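YceI-like domain protein (Burkholderia cenocepacia BC7, PDB 5IXH) is a bacterial lipocalin that holds a long octaprenyl diphosphate in its beta-barrel and probably captures antibiotics outside the cell. Local coordinates at residues F54-K59 against D63-K68; T101-A106 against V137-W142. All blocks are in the same frame, centred on the assembly; numbering follows the deposited sequence.

Contact 1 (F54-K59 against D63-K68); sequences FDLGDK and DQVAGK. With OTP ((2E,6E,10E,14E,18E,22E,26E)-3,7,11,15,19,23,27,31-octamethyldotriaconta-2,6,10,14,18,22,26,30-octaenyl trihydrogen diphosphate), chain C.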
loop_
_atom_site.group_PDB
_atom_site.type_symbol
_atom_site.label_atom_id
_atom_site.label_comp_id
_atom_site.label_asym_id
_atom_site.label_seq_id
_atom_site.Cartn_x
_atom_site.Cartn_y
_atom_site.Cartn_z
ATOM N N PHE A 54 4.806 -8.871 5.994
ATOM C CA PHE A 54 5.437 -7.587 6.320
ATOM C C PHE A 54 6.739 -7.816 7.070
ATOM O O PHE A 54 6.759 -8.481 8.108
ATOM C CB PHE A 54 4.496 -6.698 7.138
ATOM C CG PHE A 54 4.912 -5.246 7.249
ATOM C CD1 PHE A 54 5.025 -4.442 6.130
ATOM C CD2 PHE A 54 5.139 -4.671 8.500
ATOM C CE1 PHE A 54 5.363 -3.120 6.240
ATOM C CE2 PHE A 54 5.507 -3.355 8.615
ATOM C CZ PHE A 54 5.609 -2.563 7.487
ATOM N N ASP A 55 7.823 -7.284 6.532
ATOM C CA ASP A 55 9.154 -7.500 7.059
ATOM C C ASP A 55 9.822 -6.182 7.376
ATOM O O ASP A 55 10.124 -5.387 6.487
ATOM C CB ASP A 55 9.973 -8.277 6.038
ATOM C CG ASP A 55 11.352 -8.627 6.544
ATOM O OD1 ASP A 55 11.647 -8.536 7.768
ATOM O OD2 ASP A 55 12.179 -9.026 5.702
ATOM N N LEU A 56 10.050 -5.962 8.661
ATOM C CA LEU A 56 10.762 -4.796 9.174
ATOM C C LEU A 56 12.239 -5.086 9.409
ATOM O O LEU A 56 12.959 -4.222 9.904
ATOM C CB LEU A 56 10.100 -4.358 10.480
ATOM C CG LEU A 56 8.726 -3.725 10.274
ATOM C CD1 LEU A 56 7.860 -3.946 11.497
ATOM C CD2 LEU A 56 8.908 -2.253 9.988
ATOM N N GLY A 57 12.693 -6.297 9.072
ATOM C CA GLY A 57 14.098 -6.657 9.206
ATOM C C GLY A 57 14.466 -7.080 10.616
ATOM O O GLY A 57 15.641 -7.129 10.971
ATOM N N ASP A 58 13.460 -7.413 11.418
ATOM C CA ASP A 58 13.646 -7.725 12.828
ATOM C C ASP A 58 12.509 -8.665 13.214
ATOM O O ASP A 58 11.346 -8.306 13.084
ATOM C CB ASP A 58 13.605 -6.421 13.627
ATOM C CG ASP A 58 13.840 -6.629 15.103
ATOM O OD1 ASP A 58 13.035 -7.323 15.768
ATOM O OD2 ASP A 58 14.840 -6.086 15.616
ATOM N N LYS A 59 12.835 -9.873 13.673
ATOM C CA LYS A 59 11.807 -10.890 13.919
ATOM C C LYS A 59 10.848 -10.516 15.039
ATOM O O LYS A 59 9.641 -10.789 14.959
ATOM C CB LYS A 59 12.429 -12.248 14.229
ATOM C CG LYS A 59 11.389 -13.305 14.575
ATOM C CD LYS A 59 12.043 -14.664 14.718
ATOM C CE LYS A 59 11.025 -15.769 14.845
ATOM N NZ LYS A 59 11.705 -17.074 14.622
ATOM N N ASP A 63 6.878 -10.086 14.473
ATOM C CA ASP A 63 5.886 -10.799 15.274
ATOM C C ASP A 63 4.902 -9.844 15.933
ATOM O O ASP A 63 3.694 -10.106 15.936
ATOM C CB ASP A 63 6.551 -11.657 16.337
ATOM C CG ASP A 63 7.244 -12.847 15.759
ATOM O OD1 ASP A 63 7.019 -13.144 14.572
ATOM O OD2 ASP A 63 8.006 -13.495 16.504
ATOM N N GLN A 64 5.403 -8.753 16.509
ATOM C CA GLN A 64 4.532 -7.784 17.156
ATOM C C GLN A 64 3.534 -7.199 16.162
ATOM O O GLN A 64 2.360 -7.068 16.489
ATOM C CB GLN A 64 5.336 -6.634 17.782
ATOM C CG GLN A 64 4.488 -5.432 18.254
ATOM C CD GLN A 64 3.949 -5.614 19.646
ATOM O OE1 GLN A 64 2.744 -5.543 19.896
ATOM N NE2 GLN A 64 4.847 -5.834 20.566
ATOM N N VAL A 65 4.011 -6.798 14.994
ATOM C CA VAL A 65 3.153 -6.102 14.048
ATOM C C VAL A 65 2.116 -7.056 13.453
ATOM O O VAL A 65 1.048 -6.631 13.014
ATOM C CB VAL A 65 3.982 -5.339 12.989
ATOM C CG1 VAL A 65 3.088 -4.698 11.930
ATOM C CG2 VAL A 65 4.795 -4.245 13.675
ATOM N N ALA A 66 2.398 -8.351 13.459
ATOM C CA ALA A 66 1.412 -9.318 13.011
ATOM C C ALA A 66 0.304 -9.541 14.050
ATOM O O ALA A 66 -0.781 -10.050 13.719
ATOM C CB ALA A 66 2.073 -10.647 12.668
ATOM N N GLY A 67 0.544 -9.169 15.295
ATOM C CA GLY A 67 -0.347 -9.488 16.391
ATOM C C GLY A 67 -1.606 -8.646 16.442
ATOM O O GLY A 67 -1.741 -7.685 15.700
ATOM N N LYS A 68 -2.484 -8.974 17.392
ATOM C CA LYS A 68 -3.851 -8.446 17.449
ATOM C C LYS A 68 -3.937 -6.923 17.477
ATOM O O LYS A 68 -4.747 -6.330 16.753
ATOM C CB LYS A 68 -4.595 -9.046 18.644
ATOM C CG LYS A 68 -6.050 -8.608 18.723
ATOM C CD LYS A 68 -6.776 -9.284 19.877
ATOM C CE LYS A 68 -8.157 -8.680 20.102
ATOM N NZ LYS A 68 -9.003 -8.731 18.875
HETATM O O7 OTP C . 12.264 2.782 21.233
HETATM P P2 OTP C . 10.809 2.490 20.926
HETATM O O5 OTP C . 10.138 1.906 22.150
HETATM O O6 OTP C . 10.104 3.766 20.522
HETATM O O4 OTP C . 10.715 1.450 19.731
HETATM P P1 OTP C . 9.397 0.662 19.323
HETATM O O2 OTP C . 9.260 -0.583 20.171
HETATM O O3 OTP C . 8.181 1.544 19.510
HETATM O O1 OTP C . 9.547 0.242 17.799
HETATM C C40 OTP C . 8.564 0.565 16.829
HETATM C C39 OTP C . 8.942 -0.313 15.640
HETATM C C37 OTP C . 8.297 -0.295 14.437
HETATM C C38 OTP C . 8.841 -1.261 13.386
HETATM C C36 OTP C . 7.086 0.613 14.119
HETATM C C35 OTP C . 5.986 -0.252 13.471
HETATM C C34 OTP C . 5.124 0.552 12.481
HETATM C C32 OTP C . 4.365 -0.126 11.554
HETATM C C33 OTP C . 4.368 -1.659 11.494
HETATM C C31 OTP C . 3.491 0.658 10.559
HETATM C C30 OTP C . 2.063 0.074 10.556
HETATM C C29 OTP C . 1.737 -0.189 9.082
HETATM C C27 OTP C . 0.616 0.315 8.471
HETATM C C28 OTP C . -0.446 1.170 9.165
HETATM C C26 OTP C . 0.463 -0.022 6.987
HETATM C C25 OTP C . -0.974 -0.443 6.654
HETATM C C24 OTP C . -0.813 -0.668 5.145
HETATM C C22 OTP C . -1.042 -1.883 4.561
HETATM C C23 OTP C . -1.513 -3.118 5.335
HETATM C C21 OTP C . -0.826 -1.959 3.051
HETATM C C20 OTP C . -2.211 -1.758 2.436
HETATM C C19 OTP C . -1.960 -1.295 0.997
HETATM C C17 OTP C . -2.613 -1.873 -0.071
HETATM C C18 OTP C . -3.623 -3.001 0.151
HETATM C C16 OTP C . -2.369 -1.401 -1.515
HETATM C C15 OTP C . -1.230 -0.370 -1.622
HETATM C C14 OTP C . -1.329 0.295 -3.004
HETATM C C12 OTP C . -2.193 1.348 -3.209
HETATM C C13 OTP C . -3.074 1.934 -2.100
HETATM C C11 OTP C . -2.297 2.012 -4.589
HETATM C C10 OTP C . -1.913 1.058 -5.727
HETATM C C9 OTP C . -2.384 1.778 -7.000
HETATM C C7 OTP C . -2.456 1.129 -8.205
HETATM C C8 OTP C . -2.066 -0.344 -8.329
HETATM C C6 OTP C . -2.951 1.939 -9.419
HETATM C C5 OTP C . -2.063 1.681 -10.638
HETATM C C4 OTP C . -2.270 2.909 -11.544
HETATM C C2 OTP C . -2.997 2.905 -12.712
HETATM C C3 OTP C . -3.093 4.224 -13.478
HETATM C C1 OTP C . -3.696 1.661 -13.268
#
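Asp63 meets Lys59, one helical turn earlier: its backbone N donates to Lys59 O over 2.9 Å with an N-H...O angle of 159°, an i to i+4 bond within helix 59-66. The Asp63 carboxylate lies beside the Lys59 side chain, OD2 being 3.9 Å from Lys59 CG; the charged ends stay apart, with Lys59 NZ 5.5 Å from Asp63 OD2, so any attraction is probably slight. Asp58 is the N-cap of this helix, its OD1 accepting from Tyr61 N. The helix sits at the mouth of the YceI-like lipocalin barrel, where Val65 turns both methyls to the lipid and to the segment leaving strand 54-55. In the conformer described, one of two, Val65 CG1, placed anti to its own N (chi1 176°), reaches Phe54 CD2 at 4.0 Å, while CG2 meets Leu56 CD1 at 3.8 Å, the two aliphatic side chains crossing nearly at right angles. Methyl C33 of the octaprenyl diphosphate comes to 3.5 Å from Phe54 CE2; Leu56 CD1 touches the next methyl, C38, at 3.4 Å. Past Val65, Gly67 N bonds back to Gln64 O.

Contact 2 (T101-A106 against V137-W142); sequences TIKGKA and VGTGEW. With OTP ((2E,6E,10E,14E,18E,22E,26E)-3,7,11,15,19,23,27,31-octamethyldotriaconta-2,6,10,14,18,22,26,30-octaenyl trihydrogen diphosphate), chain C.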
loop_
_atom_site.group_PDB
_atom_site.type_symbol
_atom_site.label_atom_id
_atom_site.label_comp_id
_atom_site.label_asym_id
_atom_site.label_seq_id
_atom_site.Cartn_x
_atom_site.Cartn_y
_atom_site.Cartn_z
ATOM N N THR A 101 -9.009 -1.540 1.947
ATOM C CA THR A 101 -9.498 -2.283 3.116
ATOM C C THR A 101 -8.298 -2.860 3.847
ATOM O O THR A 101 -7.511 -3.630 3.262
ATOM C CB THR A 101 -10.427 -3.407 2.706
ATOM O OG1 THR A 101 -11.469 -2.870 1.880
ATOM C CG2 THR A 101 -11.052 -4.072 3.924
ATOM N N ILE A 102 -8.158 -2.477 5.114
ATOM C CA ILE A 102 -7.076 -2.939 5.987
ATOM C C ILE A 102 -7.740 -3.311 7.308
ATOM O O ILE A 102 -8.526 -2.554 7.861
ATOM C CB ILE A 102 -6.013 -1.829 6.258
ATOM C CG1 ILE A 102 -5.366 -1.348 4.965
ATOM C CG2 ILE A 102 -4.938 -2.343 7.228
ATOM C CD1 ILE A 102 -4.628 -0.050 5.098
ATOM N N LYS A 103 -7.415 -4.504 7.822
ATOM C CA LYS A 103 -7.947 -4.996 9.074
ATOM C C LYS A 103 -9.489 -4.935 9.045
ATOM O O LYS A 103 -10.167 -4.598 10.006
ATOM C CB LYS A 103 -7.325 -4.218 10.249
ATOM C CG LYS A 103 -7.355 -4.895 11.580
ATOM C CD LYS A 103 -6.564 -4.122 12.644
ATOM C CE LYS A 103 -6.694 -4.739 14.033
ATOM N NZ LYS A 103 -5.904 -4.050 15.070
ATOM N N GLY A 104 -10.017 -5.280 7.879
ATOM C CA GLY A 104 -11.448 -5.303 7.687
ATOM C C GLY A 104 -12.169 -3.967 7.632
ATOM O O GLY A 104 -13.392 -3.909 7.571
ATOM N N LYS A 105 -11.419 -2.863 7.651
ATOM C CA LYS A 105 -11.985 -1.514 7.590
ATOM C C LYS A 105 -11.726 -0.925 6.226
ATOM O O LYS A 105 -10.597 -0.874 5.758
ATOM C CB LYS A 105 -11.338 -0.645 8.657
ATOM C CG LYS A 105 -11.610 -1.103 10.074
ATOM C CD LYS A 105 -13.037 -0.809 10.497
ATOM C CE LYS A 105 -13.332 -1.396 11.866
ATOM N NZ LYS A 105 -12.390 -0.882 12.897
ATOM N N ALA A 106 -12.783 -0.443 5.580
ATOM C CA ALA A 106 -12.701 0.128 4.249
ATOM C C ALA A 106 -12.765 1.648 4.262
ATOM O O ALA A 106 -13.518 2.261 5.017
ATOM C CB ALA A 106 -13.835 -0.427 3.391
ATOM N N VAL A 137 -5.069 0.094 13.212
ATOM C CA VAL A 137 -3.753 -0.554 13.191
ATOM C C VAL A 137 -2.854 0.098 14.247
ATOM O O VAL A 137 -2.394 1.233 14.100
ATOM C CB VAL A 137 -3.119 -0.494 11.795
ATOM C CG1 VAL A 137 -1.678 -1.022 11.821
ATOM C CG2 VAL A 137 -3.972 -1.307 10.815
ATOM N N GLY A 138 -2.631 -0.647 15.319
ATOM C CA GLY A 138 -1.881 -0.177 16.484
ATOM C C GLY A 138 -2.868 0.398 17.488
ATOM O O GLY A 138 -2.941 1.621 17.679
ATOM N N THR A 139 -3.611 -0.479 18.137
ATOM C CA THR A 139 -4.578 -0.081 19.146
ATOM C C THR A 139 -4.081 -0.481 20.518
ATOM O O THR A 139 -2.925 -0.858 20.689
ATOM C CB THR A 139 -5.949 -0.705 18.872
ATOM O OG1 THR A 139 -5.861 -2.140 18.900
ATOM C CG2 THR A 139 -6.447 -0.300 17.571
ATOM N N GLY A 140 -4.944 -0.384 21.522
ATOM C CA GLY A 140 -4.523 -0.656 22.887
ATOM C C GLY A 140 -3.423 0.306 23.295
ATOM O O GLY A 140 -3.542 1.506 23.079
ATOM N N GLU A 141 -2.343 -0.203 23.874
ATOM C CA GLU A 141 -1.236 0.655 24.277
ATOM C C GLU A 141 -0.593 1.374 23.094
ATOM O O GLU A 141 0.049 2.416 23.268
ATOM C CB GLU A 141 -0.190 -0.155 25.037
ATOM C CG GLU A 141 -0.682 -0.580 26.402
ATOM C CD GLU A 141 0.355 -1.349 27.185
ATOM O OE1 GLU A 141 1.384 -1.736 26.592
ATOM O OE2 GLU A 141 0.136 -1.564 28.396
ATOM N N TRP A 142 -0.784 0.852 21.883
ATOM C CA TRP A 142 -0.176 1.473 20.728
ATOM C C TRP A 142 -0.992 2.615 20.117
ATOM O O TRP A 142 -0.598 3.170 19.088
ATOM C CB TRP A 142 0.123 0.407 19.665
ATOM C CG TRP A 142 1.069 -0.615 20.159
ATOM C CD1 TRP A 142 0.760 -1.855 20.618
ATOM C CD2 TRP A 142 2.492 -0.475 20.302
ATOM N NE1 TRP A 142 1.903 -2.509 21.024
ATOM C CE2 TRP A 142 2.981 -1.685 20.834
ATOM C CE3 TRP A 142 3.399 0.546 20.009
ATOM C CZ2 TRP A 142 4.337 -1.898 21.099
ATOM C CZ3 TRP A 142 4.745 0.338 20.264
ATOM C CH2 TRP A 142 5.201 -0.881 20.799
HETATM O O7 OTP C . 12.264 2.782 21.233
HETATM P P2 OTP C . 10.809 2.490 20.926
HETATM O O5 OTP C . 10.138 1.906 22.150
HETATM O O6 OTP C . 10.104 3.766 20.522
HETATM O O4 OTP C . 10.715 1.450 19.731
HETATM P P1 OTP C . 9.397 0.662 19.323
HETATM O O2 OTP C . 9.260 -0.583 20.171
HETATM O O3 OTP C . 8.181 1.544 19.510
HETATM O O1 OTP C . 9.547 0.242 17.799
HETATM C C40 OTP C . 8.564 0.565 16.829
HETATM C C39 OTP C . 8.942 -0.313 15.640
HETATM C C37 OTP C . 8.297 -0.295 14.437
HETATM C C38 OTP C . 8.841 -1.261 13.386
HETATM C C36 OTP C . 7.086 0.613 14.119
HETATM C C35 OTP C . 5.986 -0.252 13.471
HETATM C C34 OTP C . 5.124 0.552 12.481
HETATM C C32 OTP C . 4.365 -0.126 11.554
HETATM C C33 OTP C . 4.368 -1.659 11.494
HETATM C C31 OTP C . 3.491 0.658 10.559
HETATM C C30 OTP C . 2.063 0.074 10.556
HETATM C C29 OTP C . 1.737 -0.189 9.082
HETATM C C27 OTP C . 0.616 0.315 8.471
HETATM C C28 OTP C . -0.446 1.170 9.165
HETATM C C26 OTP C . 0.463 -0.022 6.987
HETATM C C25 OTP C . -0.974 -0.443 6.654
HETATM C C24 OTP C . -0.813 -0.668 5.145
HETATM C C22 OTP C . -1.042 -1.883 4.561
HETATM C C23 OTP C . -1.513 -3.118 5.335
HETATM C C21 OTP C . -0.826 -1.959 3.051
HETATM C C20 OTP C . -2.211 -1.758 2.436
HETATM C C19 OTP C . -1.960 -1.295 0.997
HETATM C C17 OTP C . -2.613 -1.873 -0.071
HETATM C C18 OTP C . -3.623 -3.001 0.151
HETATM C C16 OTP C . -2.369 -1.401 -1.515
HETATM C C15 OTP C . -1.230 -0.370 -1.622
HETATM C C14 OTP C . -1.329 0.295 -3.004
HETATM C C12 OTP C . -2.193 1.348 -3.209
HETATM C C13 OTP C . -3.074 1.934 -2.100
HETATM C C11 OTP C . -2.297 2.012 -4.589
HETATM C C10 OTP C . -1.913 1.058 -5.727
HETATM C C9 OTP C . -2.384 1.778 -7.000
HETATM C C7 OTP C . -2.456 1.129 -8.205
HETATM C C8 OTP C . -2.066 -0.344 -8.329
HETATM C C6 OTP C . -2.951 1.939 -9.419
HETATM C C5 OTP C . -2.063 1.681 -10.638
HETATM C C4 OTP C . -2.270 2.909 -11.544
HETATM C C2 OTP C . -2.997 2.905 -12.712
HETATM C C3 OTP C . -3.093 4.224 -13.478
HETATM C C1 OTP C . -3.696 1.661 -13.268
HETATM O O HOH W 1 -7.401 -4.731 17.386
#
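Lys103 and Val137 bring a beta-hairpin tip up to the long loop between strands 121-131 and 151-160 of the lipocalin barrel. The hairpin joins strands 93-102 and 105-118 through a type I' turn from Ile102 to Lys105, with Lys103 and Gly104 both at positive phi and the Ile102 and Lys105 backbones bonded in both directions. From this turn the Lys103 side chain runs out fully extended, CG on the far side of CB from its N (chi1 -158°), and passes Val137 with CD 4.2 Å from Val137 CG2. Its ammonium then ends among backbone carbonyls, donating to Asn136 O, its strongest partner, and to Trp70 O, which tie the hairpin tip to two loops. Water 1 also accepts from Lys103 NZ at 2.8 Å and has a weak bond with Thr139 OG1, bridging two groups that do not bond directly.

Val137 divides its methyls between protein and lipid. CG2 packs on Ile102 CG2 at 3.9 Å, the two branched side chains crossing at about a right angle, whereas CG1 faces methyl C28 of the octaprenyl diphosphate at 3.7 Å. Ile102 continues the same wall of the pocket: its CD1 lies 3.9 Å from lipid C24, and CG2 also borders lipid methyl C23. Beyond Val137, the O atoms of Val137 and Gly138 both accept from Arg132 NH1, while Arg132 NH2 is bonded to Trp142 O, so one guanidinium holds the loop at three carbonyls. Trp142 closes this segment at the diphosphate end, where the indole offers its edge to the lipid headgroup, and phosphate oxygen O3 lies in the ring plane, 3.7 Å from Trp142 CZ3.

Contact 1 and contact 2 line the same lipid near the mouth of the barrel, with their centres about 14 Å apart. Each borders a different length of the chain: 54-59 and 63-68 meet the isoprene units closest to the diphosphate, whereas Ile102 and Val137 meet units further in, and Trp142 returns to the headgroup. The two contacts also touch directly. Lys68 O, at the end of 63-68, is 3.1 Å from Lys103 NZ, a probable hydrogen bond that connects the segment following helix 59-66 to the hairpin. Nearer the diphosphate, Gln64 OE1 packs against Trp142 NE1 at 3.3 Å, bringing the helix up to the 137-142 loop.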